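PfkB (Polaromonas sp. JS666, PDB 4DU5) probably phosphorylates a sugar or related small molecule at the expense of ATP, as a kinase of the pfkB carbohydrate kinase family. Local coordinates at residues Asn63-Leu73 / Asp285-Leu296. Numbering follows the deposited sequence.
Sequences NVAIGLARLGL and DGFAVGVISALL
Asn63 meets Asp285 where the two helices come together at their N-terminal side, its ND2 lying 3.7 Å from Asp285 OD2, with amide and carboxylate planes turned 46° apart; this is a loose polar approach. One residue on, Val64 runs past Val289 in the opposite sense, CG1 lying 3.9 Å from Val289 CG2, while its other methyl, CG2, reaches the backbone O of Asp285. Gly67 offers bare backbone, and Val289 uses it: with CG1 anti to its own N (chi1 -180°), that methyl lands on Gly67 C and Leu68 N, while CG2 turns to Val64 O. The axes of the two helical segments cross at -43° and approach to 8.9 Å. Both belong to the ribokinase-like alpha/beta fold and pack on the central sheet, touching strands 27-32 and 153-159; Asp285 ends the GAGD signature of pfkB kinases, whose main-chain amides form the anion hole in relatives and whose aspartate probably serves as the general base, as in ribokinase. Leu68 brings CD2 to Val289 CG1 (3.8 Å) and to Ile292 CG2 (3.9 Å). Leu71 lays CD1 against Ser293, whose OG donates a hydrogen bond to Val289 O (2.8 Å), a carbonyl that also accepts from Ser293 N; Arg307 NH1 hydrogen-bonds that hydroxyl too. Gly72, at positive phi, then ends the helix in a Schellman motif, and Leu73 sets CD1 3.9 Å from Ser293 CB and points CD2 at Leu296 CD2.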
# COMPACT_ATOMS: atom_id res chain seq x y z
N ASN A 63 20.02 2.26 -2.84
CA ASN A 63 20.85 1.21 -3.44
C ASN A 63 22.30 1.68 -3.52
O ASN A 63 23.22 0.92 -3.15
CB ASN A 63 20.33 0.79 -4.81
CG ASN A 63 18.86 0.38 -4.78
OD1 ASN A 63 18.42 -0.32 -3.84
ND2 ASN A 63 18.09 0.81 -5.78
N VAL A 64 22.52 2.92 -3.94
CA VAL A 64 23.89 3.42 -4.02
C VAL A 64 24.50 3.48 -2.60
O VAL A 64 25.70 3.16 -2.39
CB VAL A 64 23.97 4.79 -4.79
CG1 VAL A 64 25.30 5.49 -4.61
CG2 VAL A 64 23.77 4.57 -6.23
N ALA A 65 23.67 3.88 -1.64
CA ALA A 65 24.10 4.02 -0.26
C ALA A 65 24.51 2.66 0.32
O ALA A 65 25.55 2.55 0.90
CB ALA A 65 23.03 4.68 0.55
N ILE A 66 23.71 1.64 0.12
CA ILE A 66 24.04 0.26 0.53
C ILE A 66 25.37 -0.30 -0.04
O ILE A 66 26.08 -1.04 0.62
CB ILE A 66 22.91 -0.71 0.08
CG1 ILE A 66 21.55 -0.33 0.67
CG2 ILE A 66 23.29 -2.17 0.34
CD1 ILE A 66 20.46 -1.42 0.43
N GLY A 67 25.66 0.00 -1.29
CA GLY A 67 26.93 -0.39 -1.90
C GLY A 67 28.14 0.33 -1.34
O GLY A 67 29.08 -0.31 -0.90
N LEU A 68 28.11 1.66 -1.35
CA LEU A 68 29.10 2.45 -0.65
C LEU A 68 29.29 2.05 0.80
O LEU A 68 30.42 2.12 1.27
CB LEU A 68 28.73 3.93 -0.64
CG LEU A 68 28.51 4.71 -1.91
CD1 LEU A 68 28.19 6.16 -1.53
CD2 LEU A 68 29.72 4.65 -2.84
N ALA A 69 28.23 1.70 1.52
CA ALA A 69 28.38 1.27 2.91
C ALA A 69 29.03 -0.13 3.02
O ALA A 69 29.86 -0.39 3.93
CB ALA A 69 27.08 1.31 3.64
N ARG A 70 28.68 -1.03 2.11
CA ARG A 70 29.33 -2.34 2.06
C ARG A 70 30.79 -2.26 1.64
O ARG A 70 31.56 -3.17 1.89
CB ARG A 70 28.58 -3.32 1.15
CG ARG A 70 27.20 -3.69 1.66
CD ARG A 70 26.44 -4.44 0.59
NE ARG A 70 25.18 -4.96 1.10
CZ ARG A 70 24.38 -5.77 0.41
NH1 ARG A 70 24.71 -6.16 -0.82
NH2 ARG A 70 23.24 -6.20 0.94
N LEU A 71 31.17 -1.19 0.97
CA LEU A 71 32.57 -1.03 0.60
C LEU A 71 33.38 -0.40 1.73
O LEU A 71 34.56 -0.16 1.56
CB LEU A 71 32.73 -0.24 -0.73
CG LEU A 71 32.33 -0.96 -2.04
CD1 LEU A 71 32.74 -0.16 -3.22
CD2 LEU A 71 32.93 -2.34 -2.11
N GLY A 72 32.76 -0.14 2.87
CA GLY A 72 33.49 0.38 4.02
C GLY A 72 33.29 1.86 4.31
O GLY A 72 33.66 2.32 5.36
N LEU A 73 32.70 2.61 3.39
CA LEU A 73 32.51 4.04 3.56
C LEU A 73 31.45 4.41 4.60
O LEU A 73 30.50 3.67 4.89
CB LEU A 73 32.13 4.67 2.23
CG LEU A 73 33.19 5.11 1.22
CD1 LEU A 73 33.76 3.91 0.44
CD2 LEU A 73 32.58 6.13 0.29
N ASP A 285 23.44 1.78 -10.91
CA ASP A 285 23.69 1.91 -9.48
C ASP A 285 25.03 1.30 -9.08
O ASP A 285 25.76 1.86 -8.27
CB ASP A 285 22.53 1.34 -8.65
CG ASP A 285 21.17 2.06 -8.90
OD1 ASP A 285 21.11 3.32 -9.16
OD2 ASP A 285 20.15 1.34 -8.80
N GLY A 286 25.38 0.16 -9.67
CA GLY A 286 26.66 -0.41 -9.39
C GLY A 286 27.73 0.50 -9.91
O GLY A 286 28.73 0.82 -9.22
N PHE A 287 27.52 0.95 -11.14
CA PHE A 287 28.49 1.80 -11.73
C PHE A 287 28.84 2.93 -10.76
O PHE A 287 29.99 3.02 -10.36
CB PHE A 287 28.09 2.29 -13.11
CG PHE A 287 29.22 2.90 -13.85
CD1 PHE A 287 30.09 2.09 -14.58
CD2 PHE A 287 29.45 4.27 -13.78
CE1 PHE A 287 31.16 2.65 -15.26
CE2 PHE A 287 30.53 4.85 -14.47
CZ PHE A 287 31.40 4.04 -15.20
N ALA A 288 27.87 3.73 -10.31
CA ALA A 288 28.21 4.90 -9.46
C ALA A 288 28.81 4.53 -8.12
O ALA A 288 29.67 5.27 -7.62
CB ALA A 288 27.03 5.84 -9.25
N VAL A 289 28.37 3.42 -7.53
CA VAL A 289 29.02 2.95 -6.30
C VAL A 289 30.50 2.68 -6.57
O VAL A 289 31.36 3.05 -5.81
CB VAL A 289 28.37 1.70 -5.71
CG1 VAL A 289 29.10 1.29 -4.45
CG2 VAL A 289 26.90 1.98 -5.36
N GLY A 290 30.79 2.06 -7.71
CA GLY A 290 32.18 1.85 -8.12
C GLY A 290 33.00 3.11 -8.30
O GLY A 290 34.11 3.23 -7.72
N VAL A 291 32.49 4.08 -9.07
CA VAL A 291 33.36 5.20 -9.40
C VAL A 291 33.45 6.19 -8.29
O VAL A 291 34.50 6.82 -8.12
CB VAL A 291 33.12 5.84 -10.81
CG1 VAL A 291 32.04 5.08 -11.52
CG2 VAL A 291 32.81 7.33 -10.75
N ILE A 292 32.38 6.30 -7.50
CA ILE A 292 32.35 7.20 -6.34
C ILE A 292 33.28 6.71 -5.23
O ILE A 292 34.12 7.46 -4.71
CB ILE A 292 30.90 7.41 -5.83
CG1 ILE A 292 30.10 8.22 -6.86
CG2 ILE A 292 30.84 8.05 -4.39
CD1 ILE A 292 28.74 8.62 -6.35
N SER A 293 33.20 5.43 -4.91
CA SER A 293 34.05 4.92 -3.86
C SER A 293 35.54 4.98 -4.23
O SER A 293 36.36 5.32 -3.40
CB SER A 293 33.63 3.52 -3.43
OG SER A 293 33.79 2.60 -4.49
N ALA A 294 35.90 4.67 -5.47
CA ALA A 294 37.32 4.71 -5.83
C ALA A 294 37.93 6.12 -5.70
O ALA A 294 39.00 6.29 -5.09
CB ALA A 294 37.55 4.13 -7.21
N LEU A 295 37.25 7.13 -6.23
CA LEU A 295 37.74 8.51 -6.20
C LEU A 295 37.85 9.03 -4.76
O LEU A 295 38.73 9.81 -4.42
CB LEU A 295 36.79 9.41 -6.99
CG LEU A 295 36.87 9.84 -8.46
CD1 LEU A 295 37.95 9.16 -9.24
CD2 LEU A 295 35.50 9.58 -9.09
N LEU A 296 36.95 8.59 -3.91
CA LEU A 296 37.00 9.00 -2.53
C LEU A 296 38.06 8.19 -1.79
O LEU A 296 38.59 8.65 -0.79
CB LEU A 296 35.61 8.86 -1.90
CG LEU A 296 34.69 10.08 -1.63
CD1 LEU A 296 35.18 11.40 -2.17
CD2 LEU A 296 33.27 9.82 -2.09